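Local coordinates for aminotransferase (Bacillus subtilis, PDB 6L1O), which transfers amino groups as a pyridoxal-phosphate-dependent, class I type aminotransferase belonging to the biosynthetic pathway of the dipeptide antibiotic bacilysin, at residues D303-L308 and R378-R383; E346-V351 and T382-L387. All blocks are in the same frame, centred on the assembly; numbering follows the deposited sequence.

Contact 1: D303-L308 and R378-R383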
loop_
_atom_site.group_PDB
_atom_site.type_symbol
_atom_site.label_atom_id
_atom_site.label_comp_id
_atom_site.label_asym_id
_atom_site.label_seq_id
_atom_site.Cartn_x
_atom_site.Cartn_y
_atom_site.Cartn_z
ATOM N N ASP B 303 -15.408 6.121 -32.169
ATOM C CA ASP B 303 -16.001 6.305 -33.490
ATOM C C ASP B 303 -15.919 7.753 -33.978
ATOM O O ASP B 303 -15.488 8.000 -35.124
ATOM C CB ASP B 303 -17.428 5.812 -33.497
ATOM C CG ASP B 303 -17.528 4.300 -33.385
ATOM O OD1 ASP B 303 -16.490 3.601 -33.288
ATOM O OD2 ASP B 303 -18.660 3.790 -33.380
ATOM N N PHE B 304 -16.326 8.686 -33.133
ATOM C CA PHE B 304 -16.188 10.127 -33.409
ATOM C C PHE B 304 -14.760 10.560 -33.773
ATOM O O PHE B 304 -14.544 11.258 -34.796
ATOM C CB PHE B 304 -16.646 10.924 -32.215
ATOM C CG PHE B 304 -16.432 12.412 -32.339
ATOM C CD1 PHE B 304 -17.274 13.189 -33.149
ATOM C CD2 PHE B 304 -15.395 13.037 -31.666
ATOM C CE1 PHE B 304 -17.090 14.569 -33.238
ATOM C CE2 PHE B 304 -15.182 14.397 -31.769
ATOM C CZ PHE B 304 -16.052 15.163 -32.559
ATOM N N PHE B 305 -13.812 10.197 -32.906
ATOM C CA PHE B 305 -12.438 10.567 -33.036
ATOM C C PHE B 305 -11.755 9.964 -34.260
ATOM O O PHE B 305 -11.023 10.649 -34.981
ATOM C CB PHE B 305 -11.645 10.104 -31.786
ATOM C CG PHE B 305 -10.190 10.497 -31.796
ATOM C CD1 PHE B 305 -9.798 11.823 -31.507
ATOM C CD2 PHE B 305 -9.223 9.567 -32.093
ATOM C CE1 PHE B 305 -8.459 12.185 -31.520
ATOM C CE2 PHE B 305 -7.886 9.922 -32.128
ATOM C CZ PHE B 305 -7.498 11.207 -31.827
ATOM N N THR B 306 -11.897 8.687 -34.464
ATOM C CA THR B 306 -11.203 8.043 -35.600
ATOM C C THR B 306 -11.802 8.550 -36.959
ATOM O O THR B 306 -11.093 8.739 -37.973
ATOM C CB THR B 306 -11.226 6.520 -35.527
ATOM O OG1 THR B 306 -12.556 6.045 -35.384
ATOM C CG2 THR B 306 -10.366 6.004 -34.325
ATOM N N ALA B 307 -13.098 8.797 -36.968
ATOM C CA ALA B 307 -13.733 9.338 -38.195
ATOM C C ALA B 307 -13.235 10.733 -38.477
ATOM O O ALA B 307 -13.009 11.104 -39.629
ATOM C CB ALA B 307 -15.254 9.287 -38.066
ATOM N N LEU B 308 -13.018 11.521 -37.424
ATOM C CA LEU B 308 -12.609 12.897 -37.540
ATOM C C LEU B 308 -11.123 13.004 -37.959
ATOM O O LEU B 308 -10.764 13.848 -38.827
ATOM C CB LEU B 308 -12.802 13.628 -36.245
ATOM C CG LEU B 308 -12.770 15.126 -36.247
ATOM C CD1 LEU B 308 -13.930 15.670 -37.097
ATOM C CD2 LEU B 308 -12.857 15.654 -34.799
ATOM N N ARG B 378 -12.144 17.083 -30.379
ATOM C CA ARG B 378 -12.230 17.874 -31.581
ATOM C C ARG B 378 -11.103 18.859 -31.692
ATOM O O ARG B 378 -10.526 19.038 -32.793
ATOM C CB ARG B 378 -13.561 18.595 -31.707
ATOM C CG ARG B 378 -13.736 19.256 -33.097
ATOM C CD ARG B 378 -14.968 20.136 -33.164
ATOM N NE ARG B 378 -16.166 19.425 -32.698
ATOM C CZ ARG B 378 -16.945 18.642 -33.436
ATOM N NH1 ARG B 378 -16.653 18.414 -34.707
ATOM N NH2 ARG B 378 -18.024 18.079 -32.885
ATOM N N GLU B 379 -10.812 19.535 -30.611
ATOM C CA GLU B 379 -9.763 20.558 -30.576
ATOM C C GLU B 379 -8.344 19.940 -30.831
ATOM O O GLU B 379 -7.534 20.518 -31.536
ATOM C CB GLU B 379 -9.815 21.285 -29.230
ATOM C CG GLU B 379 -8.800 22.400 -29.009
ATOM C CD GLU B 379 -8.903 23.565 -29.966
ATOM O OE1 GLU B 379 -9.962 23.749 -30.629
ATOM O OE2 GLU B 379 -7.880 24.308 -30.053
ATOM N N PHE B 380 -8.124 18.719 -30.346
ATOM C CA PHE B 380 -6.913 17.941 -30.680
ATOM C C PHE B 380 -6.747 17.844 -32.214
ATOM O O PHE B 380 -5.701 18.231 -32.779
ATOM C CB PHE B 380 -7.036 16.527 -30.041
ATOM C CG PHE B 380 -5.899 15.614 -30.353
ATOM C CD1 PHE B 380 -4.764 15.586 -29.527
ATOM C CD2 PHE B 380 -5.955 14.757 -31.444
ATOM C CE1 PHE B 380 -3.713 14.724 -29.800
ATOM C CE2 PHE B 380 -4.907 13.882 -31.719
ATOM C CZ PHE B 380 -3.797 13.863 -30.900
ATOM N N VAL B 381 -7.816 17.453 -32.893
ATOM C CA VAL B 381 -7.760 17.332 -34.345
ATOM C C VAL B 381 -7.592 18.707 -35.027
ATOM O O VAL B 381 -6.769 18.852 -35.945
ATOM C CB VAL B 381 -8.966 16.615 -34.903
ATOM C CG1 VAL B 381 -8.988 16.696 -36.425
ATOM C CG2 VAL B 381 -8.968 15.168 -34.449
ATOM N N THR B 382 -8.335 19.697 -34.555
ATOM C CA THR B 382 -8.220 21.069 -35.081
ATOM C C THR B 382 -6.802 21.622 -35.026
ATOM O O THR B 382 -6.321 22.255 -35.988
ATOM C CB THR B 382 -9.152 22.034 -34.347
ATOM O OG1 THR B 382 -10.490 21.654 -34.628
ATOM C CG2 THR B 382 -8.940 23.517 -34.798
ATOM N N ARG B 383 -6.120 21.368 -33.933
ATOM C CA ARG B 383 -4.763 21.865 -33.747
ATOM C C ARG B 383 -3.755 21.151 -34.638
ATOM O O ARG B 383 -2.861 21.788 -35.201
ATOM C CB ARG B 383 -4.339 21.775 -32.295
ATOM C CG ARG B 383 -5.142 22.656 -31.361
ATOM C CD ARG B 383 -4.644 22.466 -29.979
ATOM N NE ARG B 383 -5.361 23.251 -29.002
ATOM C CZ ARG B 383 -4.974 23.411 -27.759
ATOM N NH1 ARG B 383 -3.850 22.804 -27.325
ATOM N NH2 ARG B 383 -5.720 24.123 -26.940
#
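F305, L308 and F304 meet F380, V381 and R378 across a near-parallel pair of helices, 289-313 and 374-385, in the C-terminal part of a fold type I aminotransferase, the small domain of this family, away from the cofactor. The segment axes diverge by only 11° and come within 10.3 Å, a separation filled by side chains from both helices. The inner part of the contact is apolar. F305 CE1 reaches F380 CD2 at 3.6 Å, and F305 CZ approaches F380 CE2 at 3.7 Å. F380 CD2 lies at the edge of the F305 ring, whereas the ring planes are oblique, so this is neither a stack nor a T-shaped pair. About one turn on, L308 CD2 lies 3.9 Å from V381 CG2 and 4.0 Å from R378 CA.

At the margin, the partner is charged. The ring edge of F304 stands over one face of the R378 guanidinium, with F304 CZ 3.5 Å from R378 NH2 and the two planes 76° apart. R378 leaves its helix extended, then bends at chi3 (-51°), which turns the planar group across the end of the ring; NE has a long, weak ion pair with E375.

Further out, M370 borders F305, while L37, V350 and V352 lie against F380. On another face of helix 374-385, E379 OE2 accepts the N-H of R383 NE in a salt bridge, 2.9 Å between NE and OE2, through its anti lone pair and within the guanidinium plane.

Contact 2: E346-V351 and T382-L387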
loop_
_atom_site.group_PDB
_atom_site.type_symbol
_atom_site.label_atom_id
_atom_site.label_comp_id
_atom_site.label_asym_id
_atom_site.label_seq_id
_atom_site.Cartn_x
_atom_site.Cartn_y
_atom_site.Cartn_z
ATOM N N GLU B 346 5.204 20.216 -29.125
ATOM C CA GLU B 346 5.797 21.517 -29.358
ATOM C C GLU B 346 4.952 22.390 -30.297
ATOM O O GLU B 346 4.763 23.598 -30.065
ATOM C CB GLU B 346 7.198 21.305 -29.900
ATOM C CG GLU B 346 8.054 22.550 -29.982
ATOM C CD GLU B 346 9.522 22.219 -30.226
ATOM O OE1 GLU B 346 10.165 21.594 -29.337
ATOM O OE2 GLU B 346 10.038 22.578 -31.308
ATOM N N HIS B 347 4.442 21.803 -31.353
ATOM C CA HIS B 347 3.788 22.581 -32.433
ATOM C C HIS B 347 2.266 22.625 -32.359
ATOM O O HIS B 347 1.657 23.432 -33.041
ATOM C CB HIS B 347 4.234 22.023 -33.783
ATOM C CG HIS B 347 5.683 22.298 -34.066
ATOM N ND1 HIS B 347 6.700 21.482 -33.606
ATOM C CD2 HIS B 347 6.288 23.347 -34.677
ATOM C CE1 HIS B 347 7.868 21.992 -33.964
ATOM N NE2 HIS B 347 7.643 23.120 -34.619
ATOM N N ALA B 348 1.656 21.715 -31.598
ATOM C CA ALA B 348 0.190 21.701 -31.465
ATOM C C ALA B 348 -0.271 21.786 -30.023
ATOM O O ALA B 348 -1.473 21.869 -29.754
ATOM C CB ALA B 348 -0.376 20.448 -32.115
ATOM N N HIS B 349 0.685 21.779 -29.079
ATOM C CA HIS B 349 0.368 21.682 -27.671
ATOM C C HIS B 349 -0.639 20.597 -27.324
ATOM O O HIS B 349 -1.591 20.838 -26.552
ATOM C CB HIS B 349 -0.108 23.034 -27.167
ATOM C CG HIS B 349 0.932 24.098 -27.270
ATOM N ND1 HIS B 349 0.645 25.425 -27.066
ATOM C CD2 HIS B 349 2.256 24.031 -27.548
ATOM C CE1 HIS B 349 1.757 26.138 -27.199
ATOM N NE2 HIS B 349 2.750 25.314 -27.483
ATOM N N VAL B 350 -0.433 19.410 -27.884
ATOM C CA VAL B 350 -1.225 18.202 -27.496
ATOM C C VAL B 350 -0.293 17.093 -27.005
ATOM O O VAL B 350 0.880 17.039 -27.412
ATOM C CB VAL B 350 -2.068 17.700 -28.657
ATOM C CG1 VAL B 350 -3.012 18.822 -29.122
ATOM C CG2 VAL B 350 -1.240 17.183 -29.825
ATOM N N VAL B 351 -0.821 16.227 -26.138
ATOM C CA VAL B 351 -0.082 15.083 -25.614
ATOM C C VAL B 351 -0.662 13.793 -26.081
ATOM O O VAL B 351 -1.861 13.519 -25.873
ATOM C CB VAL B 351 -0.045 15.093 -24.078
ATOM C CG1 VAL B 351 0.697 13.835 -23.535
ATOM C CG2 VAL B 351 0.603 16.352 -23.594
ATOM N N THR B 382 -8.335 19.697 -34.555
ATOM C CA THR B 382 -8.220 21.069 -35.081
ATOM C C THR B 382 -6.802 21.622 -35.026
ATOM O O THR B 382 -6.321 22.255 -35.988
ATOM C CB THR B 382 -9.152 22.034 -34.347
ATOM O OG1 THR B 382 -10.490 21.654 -34.628
ATOM C CG2 THR B 382 -8.940 23.517 -34.798
ATOM N N ARG B 383 -6.120 21.368 -33.933
ATOM C CA ARG B 383 -4.763 21.865 -33.747
ATOM C C ARG B 383 -3.755 21.151 -34.638
ATOM O O ARG B 383 -2.861 21.788 -35.201
ATOM C CB ARG B 383 -4.339 21.775 -32.295
ATOM C CG ARG B 383 -5.142 22.656 -31.361
ATOM C CD ARG B 383 -4.644 22.466 -29.979
ATOM N NE ARG B 383 -5.361 23.251 -29.002
ATOM C CZ ARG B 383 -4.974 23.411 -27.759
ATOM N NH1 ARG B 383 -3.850 22.804 -27.325
ATOM N NH2 ARG B 383 -5.720 24.123 -26.940
ATOM N N ILE B 384 -3.922 19.845 -34.786
ATOM C CA ILE B 384 -3.009 19.056 -35.566
ATOM C C ILE B 384 -3.165 19.350 -37.054
ATOM O O ILE B 384 -2.196 19.270 -37.823
ATOM C CB ILE B 384 -3.186 17.555 -35.266
ATOM C CG1 ILE B 384 -2.718 17.263 -33.836
ATOM C CG2 ILE B 384 -2.427 16.679 -36.262
ATOM C CD1 ILE B 384 -2.740 15.748 -33.485
ATOM N N GLN B 385 -4.391 19.654 -37.471
ATOM C CA GLN B 385 -4.649 20.012 -38.846
ATOM C C GLN B 385 -3.743 21.144 -39.355
ATOM O O GLN B 385 -3.285 21.092 -40.478
ATOM C CB GLN B 385 -6.089 20.421 -39.032
ATOM C CG GLN B 385 -6.529 20.306 -40.471
ATOM C CD GLN B 385 -7.991 20.681 -40.599
ATOM O OE1 GLN B 385 -8.409 21.713 -40.069
ATOM N NE2 GLN B 385 -8.777 19.835 -41.260
ATOM N N LYS B 386 -3.476 22.129 -38.503
ATOM C CA LYS B 386 -2.636 23.254 -38.867
ATOM C C LYS B 386 -1.208 22.821 -39.212
ATOM O O LYS B 386 -0.527 23.517 -39.950
ATOM C CB LYS B 386 -2.638 24.303 -37.753
ATOM C CG LYS B 386 -4.001 24.954 -37.554
ATOM C CD LYS B 386 -4.021 25.955 -36.416
ATOM C CE LYS B 386 -3.886 25.241 -35.076
ATOM N NZ LYS B 386 -4.113 26.123 -33.906
ATOM N N LEU B 387 -0.759 21.678 -38.685
ATOM C CA LEU B 387 0.620 21.201 -38.889
ATOM C C LEU B 387 0.877 20.695 -40.288
ATOM O O LEU B 387 2.020 20.637 -40.729
ATOM C CB LEU B 387 0.961 20.100 -37.881
ATOM C CG LEU B 387 0.828 20.449 -36.402
ATOM C CD1 LEU B 387 1.430 19.343 -35.550
ATOM C CD2 LEU B 387 1.533 21.746 -36.126
#
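R383 NH1 is the polar centre of this contact: it donates a hydrogen bond to the backbone oxygen of H33, and H349 O lies 3.1 Å from it. A348 O is also near, 3.5 Å from R383 NH1, and A348 O and H349 O both sit at the edge of the guanidinium, near its plane. The aliphatic part of the arginine runs past A348 O, with R383 CD 3.2 Å from it. Its CG is anti to its own carbonyl carbon (chi1 -65°) and the chain continues extended to NE, so the charged group is carried alongside the turn where helix 337-348 ends. There H349 breaks the helix with a positive phi of 47°.

Next to the arginine, A348 CB makes the apolar contact, 4.0 Å from L387 CD1 and close to I384 CG1. The other branch of L387 serves H347: L387 CD2 lies 3.6 Å from H347 CB, while the imidazole turns from L387 and stacks on the ring of Y343. V350 divides its methyls similarly, CG1 being 4.1 Å from R383 CD and CG2 4.2 Å from I384 CD1; the V350 and R383 side chains slide past each other in opposite directions.

In this small-domain corner of the aminotransferase fold, segment 346-351 joins the last turn of helix 337-348 to strand 350-351, which runs parallel to 35-36 through backbone hydrogen bonds of H349 and V351 with I35. Helix 374-385 lies against this junction, and helix 16-28 touches H349 and V351.

In the fold
Helix 374-385 is common to both contacts, whose centres lie about 12 Å apart. T382 and R383 lie in both, though only R383 touches across a contact, in contact 2. Contact 1 packs one face of this helix against helix 289-313; contact 2 sets another face, and the residues just beyond, against a helix end and a short strand. Both are partly buried, away from the annotated sites: F305, F380 and V381 are buried in contact 1, A348, V350 and I384 in contact 2, where H347 is exposed. Contact 1 is mainly aromatic and aliphatic, with an arginine at its margin; contact 2 mixes backbone carbonyls and an arginine with aliphatic side chains. F380 CE1 packs 3.5 Å from V350 CG2, joining them.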